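Local coordinates for guanine nucleotide exchange protein (Legionella pneumophila, PDB 1XSZ) that probably acts as a guanine nucleotide exchange factor for ADP-ribosylation factor GTPases, with a Sec7 domain whose active site lies under a C-terminal cap, at residues I142-D147 with N157-D162; K219-F224 with A275-Y280. All blocks are in the same frame, centred on the assembly; numbering follows the deposited sequence.

Contact 1: I142-D147 with N157-D162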
loop_
_atom_site.group_PDB
_atom_site.type_symbol
_atom_site.label_atom_id
_atom_site.label_comp_id
_atom_site.label_asym_id
_atom_site.label_seq_id
_atom_site.Cartn_x
_atom_site.Cartn_y
_atom_site.Cartn_z
ATOM N N ILE A 142 8.096 9.080 -10.674
ATOM C CA ILE A 142 8.521 8.077 -9.702
ATOM C C ILE A 142 9.295 6.967 -10.431
ATOM O O ILE A 142 10.335 6.518 -9.954
ATOM C CB ILE A 142 7.304 7.515 -8.936
ATOM C CG1 ILE A 142 6.780 8.598 -7.984
ATOM C CG2 ILE A 142 7.689 6.253 -8.157
ATOM C CD1 ILE A 142 5.431 8.294 -7.381
ATOM N N MET A 143 8.810 6.534 -11.594
ATOM C CA MET A 143 9.539 5.510 -12.340
ATOM C C MET A 143 10.881 6.061 -12.812
ATOM O O MET A 143 11.897 5.360 -12.784
ATOM C CB MET A 143 8.756 5.036 -13.573
ATOM C CG MET A 143 7.552 4.161 -13.275
ATOM S SD MET A 143 6.896 3.322 -14.747
ATOM C CE MET A 143 6.274 4.700 -15.677
ATOM N N LEU A 144 10.884 7.309 -13.268
ATOM C CA LEU A 144 12.109 7.928 -13.756
ATOM C C LEU A 144 13.159 8.032 -12.646
ATOM O O LEU A 144 14.357 7.890 -12.900
ATOM C CB LEU A 144 11.795 9.312 -14.343
ATOM C CG LEU A 144 12.953 10.057 -15.002
ATOM C CD1 LEU A 144 13.539 9.217 -16.133
ATOM C CD2 LEU A 144 12.442 11.383 -15.547
ATOM N N ASN A 145 12.710 8.284 -11.420
ATOM C CA ASN A 145 13.630 8.365 -10.287
ATOM C C ASN A 145 14.396 7.038 -10.149
ATOM O O ASN A 145 15.610 7.033 -9.971
ATOM C CB ASN A 145 12.840 8.686 -9.013
ATOM C CG ASN A 145 13.705 8.708 -7.772
ATOM O OD1 ASN A 145 13.619 7.809 -6.923
ATOM N ND2 ASN A 145 14.541 9.727 -7.653
ATOM N N THR A 146 13.689 5.915 -10.240
ATOM C CA THR A 146 14.355 4.617 -10.149
ATOM C C THR A 146 15.241 4.398 -11.374
ATOM O O THR A 146 16.382 3.952 -11.266
ATOM C CB THR A 146 13.333 3.473 -10.082
ATOM O OG1 THR A 146 12.668 3.505 -8.818
ATOM C CG2 THR A 146 14.025 2.119 -10.258
ATOM N N ASP A 147 14.707 4.728 -12.542
ATOM C CA ASP A 147 15.444 4.544 -13.780
ATOM C C ASP A 147 16.786 5.273 -13.782
ATOM O O ASP A 147 17.808 4.711 -14.184
ATOM C CB ASP A 147 14.573 5.011 -14.948
ATOM C CG ASP A 147 15.131 4.612 -16.290
ATOM O OD1 ASP A 147 15.800 5.440 -16.933
ATOM O OD2 ASP A 147 14.891 3.454 -16.695
ATOM N N ASN A 157 21.502 2.856 -21.121
ATOM C CA ASN A 157 20.120 2.396 -21.271
ATOM C C ASN A 157 19.082 3.225 -20.522
ATOM O O ASN A 157 17.891 2.930 -20.587
ATOM C CB ASN A 157 19.980 0.935 -20.828
ATOM C CG ASN A 157 20.798 -0.019 -21.676
ATOM O OD1 ASN A 157 21.061 0.241 -22.848
ATOM N ND2 ASN A 157 21.183 -1.144 -21.088
ATOM N N LYS A 158 19.531 4.248 -19.804
ATOM C CA LYS A 158 18.605 5.089 -19.059
ATOM C C LYS A 158 17.816 6.003 -19.986
ATOM O O LYS A 158 18.300 6.412 -21.044
ATOM C CB LYS A 158 19.361 5.930 -18.030
ATOM C CG LYS A 158 19.952 5.129 -16.884
ATOM C CD LYS A 158 20.698 6.037 -15.923
ATOM C CE LYS A 158 21.299 5.248 -14.780
ATOM N NZ LYS A 158 22.116 6.119 -13.899
ATOM N N MET A 159 16.589 6.315 -19.583
ATOM C CA MET A 159 15.727 7.189 -20.366
ATOM C C MET A 159 16.392 8.551 -20.512
ATOM O O MET A 159 17.028 9.041 -19.577
ATOM C CB MET A 159 14.374 7.364 -19.669
ATOM C CG MET A 159 13.477 8.424 -20.306
ATOM S SD MET A 159 11.858 8.546 -19.530
ATOM C CE MET A 159 10.872 7.540 -20.645
ATOM N N THR A 160 16.245 9.147 -21.691
ATOM C CA THR A 160 16.804 10.466 -21.976
ATOM C C THR A 160 15.649 11.460 -21.942
ATOM O O THR A 160 14.487 11.061 -21.916
ATOM C CB THR A 160 17.428 10.520 -23.375
ATOM O OG1 THR A 160 16.408 10.292 -24.356
ATOM C CG2 THR A 160 18.513 9.461 -23.517
ATOM N N VAL A 161 15.960 12.750 -21.946
ATOM C CA VAL A 161 14.900 13.746 -21.920
ATOM C C VAL A 161 14.056 13.633 -23.193
ATOM O O VAL A 161 12.846 13.845 -23.162
ATOM C CB VAL A 161 15.469 15.178 -21.757
ATOM C CG1 VAL A 161 16.328 15.544 -22.945
ATOM C CG2 VAL A 161 14.334 16.170 -21.568
ATOM N N ASP A 162 14.688 13.282 -24.309
ATOM C CA ASP A 162 13.948 13.125 -25.554
ATOM C C ASP A 162 13.018 11.923 -25.421
ATOM O O ASP A 162 11.890 11.936 -25.916
ATOM C CB ASP A 162 14.908 12.934 -26.731
ATOM C CG ASP A 162 15.704 14.187 -27.037
ATOM O OD1 ASP A 162 15.081 15.248 -27.246
ATOM O OD2 ASP A 162 16.951 14.113 -27.069
#
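In the Sec7 domain, Leu144 and Asp147, on helix 131-149 in the conserved Sec7 motif that begins MLNTD, meet Lys158 and Met159 where the chain returns just ahead of helix 161-167. A single straight hydrogen bond joins the two segments. The backbone N of Met159 donates to Asp147 OD1 at 2.9 Å, with an N-H...O angle of 170°, and reaches the oxygen on its syn side, only 16° out of the carboxylate plane. Asp147 holds its CG anti to the backbone N (chi1 -169°), which carries the carboxylate out from the helix to the incoming chain.

One helical turn back the contact is apolar: Leu144 CD1 lies 3.8 Å from Met159 SD, the two side chains crossing at about a right angle. Lys158 packs its extended aliphatic chain against the last carbonyl of the segment, CG standing 3.5 Å from Asp147 O, and its NZ is hydrogen-bonded to Leu148 O. Thr160 then serves as N-cap of helix 161-167, its OG1 taking the N-H of Gly163.

Helix 179-191 adds a third side, with Tyr186 OH bonded to Met159 O and Tyr186 and Ile189 touching Leu144. Elsewhere on helix 131-149, Met143 touches Trp253 and Phe256 of the capping domain, and Thr146 touches Phe257 and Trp288.

Contact 2: K219-F224 with A275-Y280; sequences KKLDSF and ATIQVY
Leu221, Val279 and Ile277 carry the packing of helix 216-224 against the antiparallel sheet of the capping domain, a helix-on-sheet layer in which one leucine meets two residues of strand 274-280. Ile277 and Val279 alternate with Gln278 along the strand, so both direct their side chains to the helix while that of Gln278 starts off the other way.

The closest approaches both involve one methyl group, Leu221 CD2. It lies 3.8 Å from Ile277 CG2 and is equally close, 3.8 Å, to Val279 CG2, and so bridges the two branched side chains. Toward Val279 the approach is tip to tip, with Leu221 CG itself 4.0 Å from Val279 CG2. Ile277 is met at a slant by both methyls of the leucine, CD1 being the more distant at 4.2 Å from Ile277 CG2. With CG1 of Ile277 beside the backbone N (chi1 -58°), it is the short branch, CG2, that faces the leucine. No hydrogen bond crosses between the segments, and all three residues are buried.

Further apolar groups close round them: Ile264 of strand 260-268 and Phe317 touch Leu221, while Phe236 and Val296 touch Ile277. A polar tie runs nearby, where Asp222 OD1 forms a salt bridge with Lys261, a residue of the neighbouring strand that pairs with Val279 through the backbone.

The far face of strand 274-280 looks to the Sec7 domain, where Gln278 NE2 bonds Glu105 OE1 and Tyr280 OH is hydrogen-bonded to Ala106 N. Within the strand, Tyr280 OH donates to Gln278 OE1 at 2.7 Å, in the carbonyl plane and at a C=O...O angle of 158°.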
loop_
_atom_site.group_PDB
_atom_site.type_symbol
_atom_site.label_atom_id
_atom_site.label_comp_id
_atom_site.label_asym_id
_atom_site.label_seq_id
_atom_site.Cartn_x
_atom_site.Cartn_y
_atom_site.Cartn_z
ATOM N N LYS A 219 4.048 -21.344 -6.641
ATOM C CA LYS A 219 3.956 -21.554 -8.082
ATOM C C LYS A 219 2.509 -21.600 -8.554
ATOM O O LYS A 219 2.159 -20.990 -9.562
ATOM C CB LYS A 219 4.673 -22.847 -8.473
ATOM C CG LYS A 219 6.180 -22.782 -8.326
ATOM C CD LYS A 219 6.817 -24.118 -8.662
ATOM C CE LYS A 219 8.330 -24.041 -8.608
ATOM N NZ LYS A 219 8.863 -23.105 -9.636
ATOM N N LYS A 220 1.664 -22.326 -7.826
ATOM C CA LYS A 220 0.255 -22.421 -8.194
ATOM C C LYS A 220 -0.424 -21.063 -8.053
ATOM O O LYS A 220 -1.279 -20.689 -8.858
ATOM C CB LYS A 220 -0.464 -23.449 -7.316
ATOM C CG LYS A 220 -0.057 -24.892 -7.582
ATOM C CD LYS A 220 -0.840 -25.849 -6.696
ATOM C CE LYS A 220 -0.510 -27.302 -7.014
ATOM N NZ LYS A 220 0.932 -27.607 -6.809
ATOM N N LEU A 221 -0.035 -20.321 -7.021
ATOM C CA LEU A 221 -0.603 -19.003 -6.777
ATOM C C LEU A 221 -0.224 -18.042 -7.899
ATOM O O LEU A 221 -1.056 -17.286 -8.399
ATOM C CB LEU A 221 -0.089 -18.457 -5.445
ATOM C CG LEU A 221 -0.546 -17.048 -5.073
ATOM C CD1 LEU A 221 -2.053 -17.011 -4.929
ATOM C CD2 LEU A 221 0.121 -16.637 -3.769
ATOM N N ASP A 222 1.045 -18.087 -8.287
ATOM C CA ASP A 222 1.554 -17.225 -9.341
ATOM C C ASP A 222 0.799 -17.482 -10.645
ATOM O O ASP A 222 0.390 -16.542 -11.332
ATOM C CB ASP A 222 3.058 -17.470 -9.511
ATOM C CG ASP A 222 3.717 -16.461 -10.426
ATOM O OD1 ASP A 222 3.220 -15.319 -10.512
ATOM O OD2 ASP A 222 4.742 -16.809 -11.048
ATOM N N SER A 223 0.608 -18.756 -10.974
ATOM C CA SER A 223 -0.099 -19.134 -12.193
ATOM C C SER A 223 -1.570 -18.735 -12.136
ATOM O O SER A 223 -2.157 -18.342 -13.144
ATOM C CB SER A 223 0.013 -20.645 -12.416
ATOM O OG SER A 223 -0.704 -21.044 -13.571
ATOM N N PHE A 224 -2.160 -18.834 -10.949
ATOM C CA PHE A 224 -3.561 -18.491 -10.755
ATOM C C PHE A 224 -3.880 -17.055 -11.163
ATOM O O PHE A 224 -4.997 -16.756 -11.579
ATOM C CB PHE A 224 -3.950 -18.729 -9.291
ATOM C CG PHE A 224 -5.419 -18.584 -9.021
ATOM C CD1 PHE A 224 -5.971 -17.342 -8.719
ATOM C CD2 PHE A 224 -6.259 -19.693 -9.079
ATOM C CE1 PHE A 224 -7.334 -17.207 -8.478
ATOM C CE2 PHE A 224 -7.622 -19.568 -8.842
ATOM C CZ PHE A 224 -8.164 -18.326 -8.540
ATOM N N ALA A 275 -10.401 -12.398 2.411
ATOM C CA ALA A 275 -8.963 -12.272 2.579
ATOM C C ALA A 275 -8.369 -11.853 1.244
ATOM O O ALA A 275 -8.877 -12.230 0.186
ATOM C CB ALA A 275 -8.361 -13.605 3.026
ATOM N N THR A 276 -7.314 -11.051 1.288
ATOM C CA THR A 276 -6.648 -10.629 0.068
ATOM C C THR A 276 -5.244 -11.216 0.048
ATOM O O THR A 276 -4.606 -11.397 1.097
ATOM C CB THR A 276 -6.541 -9.098 -0.052
ATOM O OG1 THR A 276 -5.889 -8.570 1.107
ATOM C CG2 THR A 276 -7.919 -8.477 -0.206
ATOM N N ILE A 277 -4.771 -11.527 -1.150
ATOM C CA ILE A 277 -3.448 -12.092 -1.323
ATOM C C ILE A 277 -2.733 -11.307 -2.409
ATOM O O ILE A 277 -3.152 -11.303 -3.569
ATOM C CB ILE A 277 -3.523 -13.581 -1.730
ATOM C CG1 ILE A 277 -4.302 -14.375 -0.677
ATOM C CG2 ILE A 277 -2.122 -14.141 -1.900
ATOM C CD1 ILE A 277 -4.454 -15.850 -1.017
ATOM N N GLN A 278 -1.669 -10.613 -2.020
ATOM C CA GLN A 278 -0.875 -9.821 -2.950
ATOM C C GLN A 278 0.384 -10.582 -3.318
ATOM O O GLN A 278 1.006 -11.209 -2.463
ATOM C CB GLN A 278 -0.463 -8.497 -2.308
ATOM C CG GLN A 278 -1.598 -7.648 -1.814
ATOM C CD GLN A 278 -1.093 -6.472 -1.009
ATOM O OE1 GLN A 278 -0.267 -5.692 -1.485
ATOM N NE2 GLN A 278 -1.579 -6.342 0.215
ATOM N N VAL A 279 0.778 -10.502 -4.580
ATOM C CA VAL A 279 1.973 -11.178 -5.045
ATOM C C VAL A 279 2.950 -10.185 -5.666
ATOM O O VAL A 279 2.552 -9.322 -6.450
ATOM C CB VAL A 279 1.624 -12.261 -6.095
ATOM C CG1 VAL A 279 2.890 -12.901 -6.622
ATOM C CG2 VAL A 279 0.717 -13.314 -5.474
ATOM N N TYR A 280 4.220 -10.308 -5.298
ATOM C CA TYR A 280 5.278 -9.457 -5.830
ATOM C C TYR A 280 6.456 -10.324 -6.254
ATOM O O TYR A 280 6.851 -11.229 -5.526
ATOM C CB TYR A 280 5.794 -8.458 -4.782
ATOM C CG TYR A 280 4.765 -7.491 -4.265
ATOM C CD1 TYR A 280 3.832 -7.884 -3.313
ATOM C CD2 TYR A 280 4.693 -6.187 -4.764
ATOM C CE1 TYR A 280 2.846 -7.011 -2.871
ATOM C CE2 TYR A 280 3.713 -5.307 -4.331
ATOM C CZ TYR A 280 2.789 -5.723 -3.390
ATOM O OH TYR A 280 1.791 -4.873 -2.986
#

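The contacts lie in different domains and share no helix or strand: contact 1 lies in the Sec7 domain, contact 2 in the capping domain, with centres 30 Å apart and nearest atoms about 13 Å apart. Contact 1 is partly buried and joins a helix to a nearby loop, so a carboxylate-to-backbone bond works beside apolar and aliphatic contacts. Contact 2 is fully buried and joins segments 51 residues apart in the chain, by aliphatic carbons alone, with no hydrogen bond between the segments. What they have in common is that each includes an element whose other side chains meet the other domain.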